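Local coordinates for protein NADH:ubiquinone oxidoreductase, Na translocating, F subunit (Porphyromonas gingivalis, PDB 2R6H) that binds FAD and belongs to the ferredoxin reductase-like flavoproteins, pairing an antiparallel flavin-binding domain with a Rossmann-like domain built on a parallel sheet, at residues A[159-164]-A[188-193]; A[195-200]-A[229-234]; A[219-224]-A[236-241]. All blocks are in the same frame, centred on the assembly; numbering follows the deposited sequence.

In the fold
From the N terminus, the chain first forms the antiparallel sheet of the flavin-binding domain and then enters the parallel sheet at 158-164. Contact 1 closes the first beta-alpha-beta unit, pairing strands 158-164 and 188-194, which helix 168-181 connects. The later two contacts follow it in series and cross each other, their segments alternating along the chain. Contact 2 joins the loop after strand 188-194 to residues 229-234 in the loop after strand 216-222; contact 3 closes that second loop by docking the start of helix 238-247 on strand 216-222. This edge strand lies beside 188-194, so contacts 1 and 3 share one sheet, while R195 O and D224 N link contacts 2 and 3.

Contact 1. Residues A[159-164]-A[188-193]; sequences MLYIGG and VSYWYG
Y190 reaches across to Y161 and G163 where strands 159-164 and 188-193 run side by side as the parallel pair of a beta-alpha-beta unit, joined through helix 168-181 in a Rossmann-like sheet. The two strands are in step, M159 beside V188 through G163 beside Y192, and their axes diverge by only 15°. Five backbone hydrogen bonds sew them together; Y161 uses both its N and its O, the N donating to S189 O and the O accepting from W191 N, and G193 N closes the series on G163 O at 2.9 Å. From its root outward, Y190 sets CB 4.0 Å from Y161 CB. With CG anti to the backbone N (chi1 -179°), the ring swings toward the neighbouring strand: CD1 packs on Y161 CB, CE1 comes 3.6 Å from G163 N at the ring edge, and OH ends 4.0 Å from G163 CA, where glycine carries no side chain on this face. F206 meets the Y190 ring edge-to-face. On the same face V188 splits its branches: CG1 lies 3.9 Å from Y161 CD1, and CG2 touches the methyl CE of selenomethionine M159 at 3.7 Å. The hydroxyl of Y161 is held by Q174 of helix 168-181, which covers this side, whereas helix 238-247 packs over I162 and W191 on the other. There L160 sends CD2 obliquely to W191 CD1, 3.5 Å away, and the indole also meets the ring of H219 from the adjoining strand. S189 OG lies in the indole plane at its edge and receives a weak, bent hydrogen bond from W191 NE1 at 3.2 Å.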
# COMPACT_ATOMS: atom_id res chain seq x y z
N MSE A 159 -17.04 9.78 0.67
CA MSE A 159 -15.92 8.95 1.06
C MSE A 159 -14.65 9.79 1.16
O MSE A 159 -14.39 10.65 0.31
CB MSE A 159 -15.71 7.82 0.05
CG MSE A 159 -16.99 7.23 -0.52
SE MSE A 159 -16.73 5.50 -1.41
CE MSE A 159 -17.83 5.79 -3.01
N LEU A 160 -13.87 9.52 2.20
CA LEU A 160 -12.55 10.10 2.35
C LEU A 160 -11.53 8.98 2.57
O LEU A 160 -11.57 8.31 3.60
CB LEU A 160 -12.51 11.07 3.53
CG LEU A 160 -11.42 12.13 3.54
CD1 LEU A 160 -11.81 13.30 4.44
CD2 LEU A 160 -10.09 11.53 3.97
N TYR A 161 -10.64 8.79 1.60
CA TYR A 161 -9.60 7.76 1.69
C TYR A 161 -8.31 8.33 2.25
O TYR A 161 -7.86 9.40 1.85
CB TYR A 161 -9.34 7.15 0.31
CG TYR A 161 -10.37 6.13 -0.10
CD1 TYR A 161 -11.56 6.51 -0.70
CD2 TYR A 161 -10.15 4.78 0.14
CE1 TYR A 161 -12.50 5.57 -1.05
CE2 TYR A 161 -11.08 3.83 -0.22
CZ TYR A 161 -12.25 4.23 -0.82
OH TYR A 161 -13.18 3.28 -1.17
N ILE A 162 -7.71 7.62 3.19
CA ILE A 162 -6.47 8.06 3.81
C ILE A 162 -5.44 6.95 3.68
O ILE A 162 -5.52 5.95 4.38
CB ILE A 162 -6.64 8.29 5.33
CG1 ILE A 162 -7.80 9.24 5.62
CG2 ILE A 162 -5.35 8.81 5.94
CD1 ILE A 162 -7.98 9.53 7.09
N GLY A 163 -4.46 7.10 2.80
CA GLY A 163 -3.47 6.06 2.65
C GLY A 163 -2.09 6.46 3.10
O GLY A 163 -1.75 7.64 3.07
N GLY A 164 -1.29 5.47 3.50
CA GLY A 164 0.13 5.66 3.77
C GLY A 164 0.92 4.41 3.43
O GLY A 164 0.43 3.30 3.64
N VAL A 188 -15.71 11.59 -3.58
CA VAL A 188 -14.63 10.73 -3.11
C VAL A 188 -13.30 11.47 -3.14
O VAL A 188 -12.85 11.89 -4.19
CB VAL A 188 -14.48 9.46 -4.01
CG1 VAL A 188 -13.35 8.59 -3.50
CG2 VAL A 188 -15.78 8.66 -4.06
N SER A 189 -12.66 11.61 -1.98
CA SER A 189 -11.31 12.14 -1.96
C SER A 189 -10.34 11.07 -1.45
O SER A 189 -10.69 10.24 -0.61
CB SER A 189 -11.22 13.40 -1.09
OG SER A 189 -11.55 13.14 0.26
N TYR A 190 -9.12 11.09 -1.98
CA TYR A 190 -8.07 10.19 -1.50
C TYR A 190 -6.87 11.03 -1.08
O TYR A 190 -6.32 11.75 -1.89
CB TYR A 190 -7.68 9.24 -2.61
CG TYR A 190 -6.61 8.24 -2.25
CD1 TYR A 190 -6.42 7.84 -0.95
CD2 TYR A 190 -5.80 7.68 -3.23
CE1 TYR A 190 -5.44 6.92 -0.63
CE2 TYR A 190 -4.84 6.75 -2.91
CZ TYR A 190 -4.65 6.37 -1.61
OH TYR A 190 -3.68 5.44 -1.29
N TRP A 191 -6.50 10.95 0.19
CA TRP A 191 -5.36 11.69 0.71
C TRP A 191 -4.25 10.71 1.04
O TRP A 191 -4.34 10.00 2.03
CB TRP A 191 -5.75 12.44 1.99
CG TRP A 191 -6.84 13.44 1.78
CD1 TRP A 191 -8.16 13.18 1.54
CD2 TRP A 191 -6.71 14.86 1.79
NE1 TRP A 191 -8.86 14.35 1.40
CE2 TRP A 191 -7.99 15.40 1.54
CE3 TRP A 191 -5.64 15.73 1.98
CZ2 TRP A 191 -8.22 16.76 1.49
CZ3 TRP A 191 -5.87 17.07 1.93
CH2 TRP A 191 -7.15 17.58 1.68
N TYR A 192 -3.20 10.68 0.23
CA TYR A 192 -2.10 9.74 0.47
C TYR A 192 -0.86 10.45 1.00
O TYR A 192 -0.41 11.43 0.43
CB TYR A 192 -1.74 9.01 -0.83
CG TYR A 192 -0.60 8.02 -0.69
CD1 TYR A 192 -0.83 6.72 -0.26
CD2 TYR A 192 0.70 8.39 -1.01
CE1 TYR A 192 0.22 5.81 -0.14
CE2 TYR A 192 1.74 7.49 -0.90
CZ TYR A 192 1.50 6.21 -0.46
OH TYR A 192 2.54 5.33 -0.35
N GLY A 193 -0.30 9.95 2.09
CA GLY A 193 0.89 10.55 2.65
C GLY A 193 2.17 9.78 2.37
O GLY A 193 2.27 8.58 2.61

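Contact 2. Residues A[195-200]-A[229-234]; sequences RSKNEI and DNWTGY
K197 lays its side chain against D229 and W231, meeting the first through its root and the second through its middle. The D229 carboxylate points at the start of the short 3-10 turn 197-199: OD1 accepts a weak but straight hydrogen bond from K197 N (3.3 Å, 171°), and OD2 lies beside K197 CB. The stronger partner of OD1 is Q226 N, to which the weak K197 bond is added, so one oxygen ties the turn to the chain just ahead of D229. The lysine then leaves the carboxylate. Its CG is anti to the backbone N (chi1 -168°), and bends further out carry CE to within 3.6 Å of D229 O, while NZ stays 6.0 Å from D229 OD2 and forms no ion pair with it. Both loops follow strands of the parallel Rossmann-like sheet, 188-194 and 216-222, and meet at the sheet's C-terminal end; W231 leans on I220 and L222 of the edge strand. K197 CD approaches the indole at W231 CE3, 4.1 Å away. Within its own loop the indole is set by a hydrogen bond from NE1 to Y234 O (2.9 Å), which lies close to the ring plane although NE1 sits above the carbonyl plane. G233 N rests over one face of the same ring, offset toward the rim, 3.4 Å above its plane.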
# COMPACT_ATOMS: atom_id res chain seq x y z
N ARG A 195 6.69 10.13 2.52
CA ARG A 195 7.72 10.93 3.16
C ARG A 195 8.26 12.04 2.25
O ARG A 195 8.36 13.17 2.68
CB ARG A 195 8.81 10.06 3.80
CG ARG A 195 10.15 10.05 3.11
CD ARG A 195 11.15 9.15 3.86
NE ARG A 195 11.94 9.87 4.86
CZ ARG A 195 11.90 9.66 6.18
NH1 ARG A 195 11.11 8.72 6.71
NH2 ARG A 195 12.67 10.39 6.99
N SER A 196 8.57 11.73 0.99
CA SER A 196 9.04 12.74 0.03
C SER A 196 8.55 12.52 -1.40
O SER A 196 7.96 11.48 -1.71
CB SER A 196 10.57 12.81 0.00
OG SER A 196 11.11 11.79 -0.82
N LYS A 197 8.84 13.46 -2.30
CA LYS A 197 8.37 13.34 -3.67
C LYS A 197 8.75 12.04 -4.36
O LYS A 197 7.96 11.51 -5.12
CB LYS A 197 8.82 14.51 -4.55
CG LYS A 197 8.09 14.52 -5.88
CD LYS A 197 8.23 15.83 -6.65
CE LYS A 197 9.38 15.79 -7.64
NZ LYS A 197 9.03 16.47 -8.93
N ASN A 198 9.95 11.53 -4.09
CA ASN A 198 10.45 10.33 -4.76
C ASN A 198 9.63 9.09 -4.43
O ASN A 198 9.64 8.10 -5.18
CB ASN A 198 11.92 10.09 -4.35
CG ASN A 198 12.62 9.04 -5.21
OD1 ASN A 198 12.54 9.06 -6.44
ND2 ASN A 198 13.33 8.13 -4.56
N GLU A 199 8.90 9.15 -3.32
CA GLU A 199 8.20 7.99 -2.80
C GLU A 199 6.74 7.88 -3.25
O GLU A 199 6.01 6.98 -2.83
CB GLU A 199 8.30 7.96 -1.28
CG GLU A 199 9.42 7.07 -0.76
CD GLU A 199 10.78 7.37 -1.39
OE1 GLU A 199 11.40 8.40 -1.05
OE2 GLU A 199 11.23 6.55 -2.21
N ILE A 200 6.31 8.77 -4.13
CA ILE A 200 4.96 8.71 -4.63
C ILE A 200 4.87 7.72 -5.78
O ILE A 200 5.80 7.61 -6.58
CB ILE A 200 4.52 10.07 -5.15
CG1 ILE A 200 4.64 11.12 -4.04
CG2 ILE A 200 3.10 9.99 -5.71
CD1 ILE A 200 4.92 12.53 -4.55
N ASP A 229 12.74 18.27 -4.32
CA ASP A 229 11.36 17.99 -4.70
C ASP A 229 10.71 19.20 -5.35
O ASP A 229 9.76 19.06 -6.13
CB ASP A 229 10.55 17.53 -3.49
CG ASP A 229 11.08 16.23 -2.89
OD1 ASP A 229 10.87 15.99 -1.68
OD2 ASP A 229 11.71 15.45 -3.64
N ASN A 230 11.23 20.39 -5.03
CA ASN A 230 10.65 21.64 -5.51
C ASN A 230 9.17 21.62 -5.19
O ASN A 230 8.32 21.87 -6.05
CB ASN A 230 10.87 21.78 -7.01
CG ASN A 230 12.35 21.79 -7.39
OD1 ASN A 230 13.16 22.43 -6.72
ND2 ASN A 230 12.71 21.06 -8.46
N TRP A 231 8.88 21.32 -3.93
CA TRP A 231 7.54 20.92 -3.54
C TRP A 231 6.63 22.05 -3.06
O TRP A 231 6.86 22.66 -2.01
CB TRP A 231 7.59 19.84 -2.48
CG TRP A 231 6.25 19.32 -2.17
CD1 TRP A 231 5.51 19.56 -1.04
CD2 TRP A 231 5.45 18.49 -3.00
NE1 TRP A 231 4.30 18.92 -1.13
CE2 TRP A 231 4.24 18.25 -2.32
CE3 TRP A 231 5.63 17.93 -4.27
CZ2 TRP A 231 3.23 17.46 -2.87
CZ3 TRP A 231 4.63 17.15 -4.80
CH2 TRP A 231 3.45 16.93 -4.10
N THR A 232 5.58 22.28 -3.84
CA THR A 232 4.69 23.40 -3.68
C THR A 232 3.41 23.00 -2.92
O THR A 232 2.65 23.86 -2.45
CB THR A 232 4.35 23.91 -5.06
OG1 THR A 232 5.11 25.08 -5.33
CG2 THR A 232 2.90 24.25 -5.17
N GLY A 233 3.18 21.69 -2.79
CA GLY A 233 1.94 21.18 -2.24
C GLY A 233 1.92 20.91 -0.75
O GLY A 233 2.85 21.27 -0.04
N TYR A 234 0.87 20.25 -0.28
CA TYR A 234 0.69 20.03 1.15
C TYR A 234 1.89 19.37 1.79
O TYR A 234 2.58 18.59 1.14
CB TYR A 234 -0.57 19.20 1.43
CG TYR A 234 -1.79 19.91 0.95
CD1 TYR A 234 -2.82 19.23 0.34
CD2 TYR A 234 -1.89 21.28 1.07
CE1 TYR A 234 -3.94 19.90 -0.12
CE2 TYR A 234 -3.00 21.96 0.61
CZ TYR A 234 -4.03 21.27 0.02
OH TYR A 234 -5.13 21.96 -0.44

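Contact 3. Residues A[219-224]-A[236-241]; sequences HIALSD and GFIHQV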
# COMPACT_ATOMS: atom_id res chain seq x y z
N HIS A 219 -5.08 14.07 -3.24
CA HIS A 219 -4.07 14.96 -2.70
C HIS A 219 -2.91 14.18 -2.14
O HIS A 219 -3.10 13.21 -1.42
CB HIS A 219 -4.65 15.82 -1.58
CG HIS A 219 -5.74 16.74 -2.02
ND1 HIS A 219 -7.05 16.57 -1.65
CD2 HIS A 219 -5.70 17.85 -2.80
CE1 HIS A 219 -7.79 17.53 -2.19
NE2 HIS A 219 -6.99 18.32 -2.89
N ILE A 220 -1.70 14.62 -2.46
CA ILE A 220 -0.49 14.06 -1.87
C ILE A 220 0.03 14.99 -0.77
O ILE A 220 -0.04 16.20 -0.90
CB ILE A 220 0.58 13.93 -2.93
CG1 ILE A 220 0.25 12.78 -3.86
CG2 ILE A 220 1.94 13.74 -2.29
CD1 ILE A 220 0.83 12.97 -5.22
N ALA A 221 0.51 14.42 0.33
CA ALA A 221 1.11 15.23 1.40
C ALA A 221 2.43 14.62 1.80
O ALA A 221 2.52 13.44 2.14
CB ALA A 221 0.18 15.33 2.59
N LEU A 222 3.48 15.42 1.77
CA LEU A 222 4.80 14.91 2.06
C LEU A 222 5.17 15.24 3.50
O LEU A 222 5.02 16.37 3.93
CB LEU A 222 5.80 15.50 1.08
CG LEU A 222 5.38 15.23 -0.37
CD1 LEU A 222 6.36 15.85 -1.34
CD2 LEU A 222 5.23 13.73 -0.62
N SER A 223 5.65 14.25 4.25
CA SER A 223 6.01 14.50 5.64
C SER A 223 7.42 15.08 5.82
O SER A 223 7.62 15.95 6.65
CB SER A 223 5.87 13.22 6.45
OG SER A 223 6.81 12.26 6.00
N ASP A 224 8.39 14.59 5.05
CA ASP A 224 9.76 15.10 5.10
C ASP A 224 10.25 15.46 3.71
O ASP A 224 11.19 14.83 3.23
CB ASP A 224 10.73 14.04 5.66
CG ASP A 224 10.29 13.43 7.00
OD1 ASP A 224 9.39 12.55 7.03
OD2 ASP A 224 10.89 13.78 8.05
N GLY A 236 3.31 17.70 5.70
CA GLY A 236 3.15 17.38 7.11
C GLY A 236 2.56 16.00 7.37
O GLY A 236 2.60 15.13 6.51
N PHE A 237 2.02 15.80 8.56
CA PHE A 237 1.32 14.55 8.84
C PHE A 237 -0.01 14.45 8.08
O PHE A 237 -0.71 15.44 7.93
CB PHE A 237 1.08 14.41 10.34
CG PHE A 237 2.30 14.02 11.14
CD1 PHE A 237 3.08 12.94 10.76
CD2 PHE A 237 2.64 14.72 12.29
CE1 PHE A 237 4.18 12.58 11.50
CE2 PHE A 237 3.74 14.36 13.03
CZ PHE A 237 4.51 13.30 12.64
N ILE A 238 -0.36 13.26 7.61
CA ILE A 238 -1.57 13.12 6.81
C ILE A 238 -2.82 13.65 7.52
O ILE A 238 -3.60 14.39 6.94
CB ILE A 238 -1.77 11.68 6.29
CG1 ILE A 238 -1.98 11.69 4.78
CG2 ILE A 238 -2.94 11.02 6.95
CD1 ILE A 238 -2.95 12.71 4.31
N HIS A 239 -3.00 13.27 8.78
CA HIS A 239 -4.18 13.70 9.54
C HIS A 239 -4.18 15.23 9.74
O HIS A 239 -5.22 15.89 9.69
CB HIS A 239 -4.23 12.99 10.90
CG HIS A 239 -3.15 13.42 11.85
ND1 HIS A 239 -1.87 12.93 11.78
CD2 HIS A 239 -3.17 14.31 12.86
CE1 HIS A 239 -1.13 13.51 12.72
NE2 HIS A 239 -1.90 14.35 13.39
N GLN A 240 -3.00 15.79 9.96
CA GLN A 240 -2.86 17.23 10.10
C GLN A 240 -3.26 17.89 8.78
O GLN A 240 -4.07 18.81 8.77
CB GLN A 240 -1.43 17.58 10.51
CG GLN A 240 -1.26 19.00 11.06
CD GLN A 240 -2.09 19.27 12.30
OE1 GLN A 240 -1.71 18.86 13.40
NE2 GLN A 240 -3.22 19.96 12.13
N VAL A 241 -2.69 17.41 7.68
CA VAL A 241 -3.01 17.94 6.36
C VAL A 241 -4.51 17.84 6.09
O VAL A 241 -5.13 18.80 5.63
CB VAL A 241 -2.25 17.19 5.25
CG1 VAL A 241 -2.67 17.69 3.88
CG2 VAL A 241 -0.75 17.34 5.45
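L222 O takes a hydrogen bond from G236 N at 2.8 Å, the one polar bond between segments 219-224 and 236-241. The N-H points at the oxygen with an angle of 152°, but the nitrogen stands 40° out of the carbonyl plane, above it rather than on a lone pair. Just beyond, the contact is repeated more loosely the other way round: S223 CA turns its hydrogen to G236 O at 3.6 Å, and S223 CB lies near the same oxygen. G236 thus has both its N and its O against the end of the strand, in a backbone conformation where a CB would be jammed against the carbonyl O of the preceding residue. Further back along the strand, the packing is apolar. A221 aims its methyl at the first helical turn, where V241 sets both branches against it, CG2 at 3.6 Å and CG1 at 3.9 Å from A221 CB. The chi1 rotation (177°) puts CG1 anti to the backbone N and CG2 anti to the carbonyl carbon, so that both methyls face A221 CB. I238 adds a lighter touch through CD1, 4.4 Å from A221 CB. The turn that presents these residues starts at F237, the N-cap, whose O accepts a hydrogen bond from V241 N at 2.8 Å. W191 of the next strand also packs on I238 and V241, while L222 points to the opposite face, where W231 lies. Edge strand 216-222 followed by helix 238-247 forms the first half of the crossover that carries the chain past strands 188-194 and 158-164 to strand 256-261, giving the five-strand order 3-2-1-4-5 of the NAD-binding domain in ferredoxin reductase-like flavoproteins.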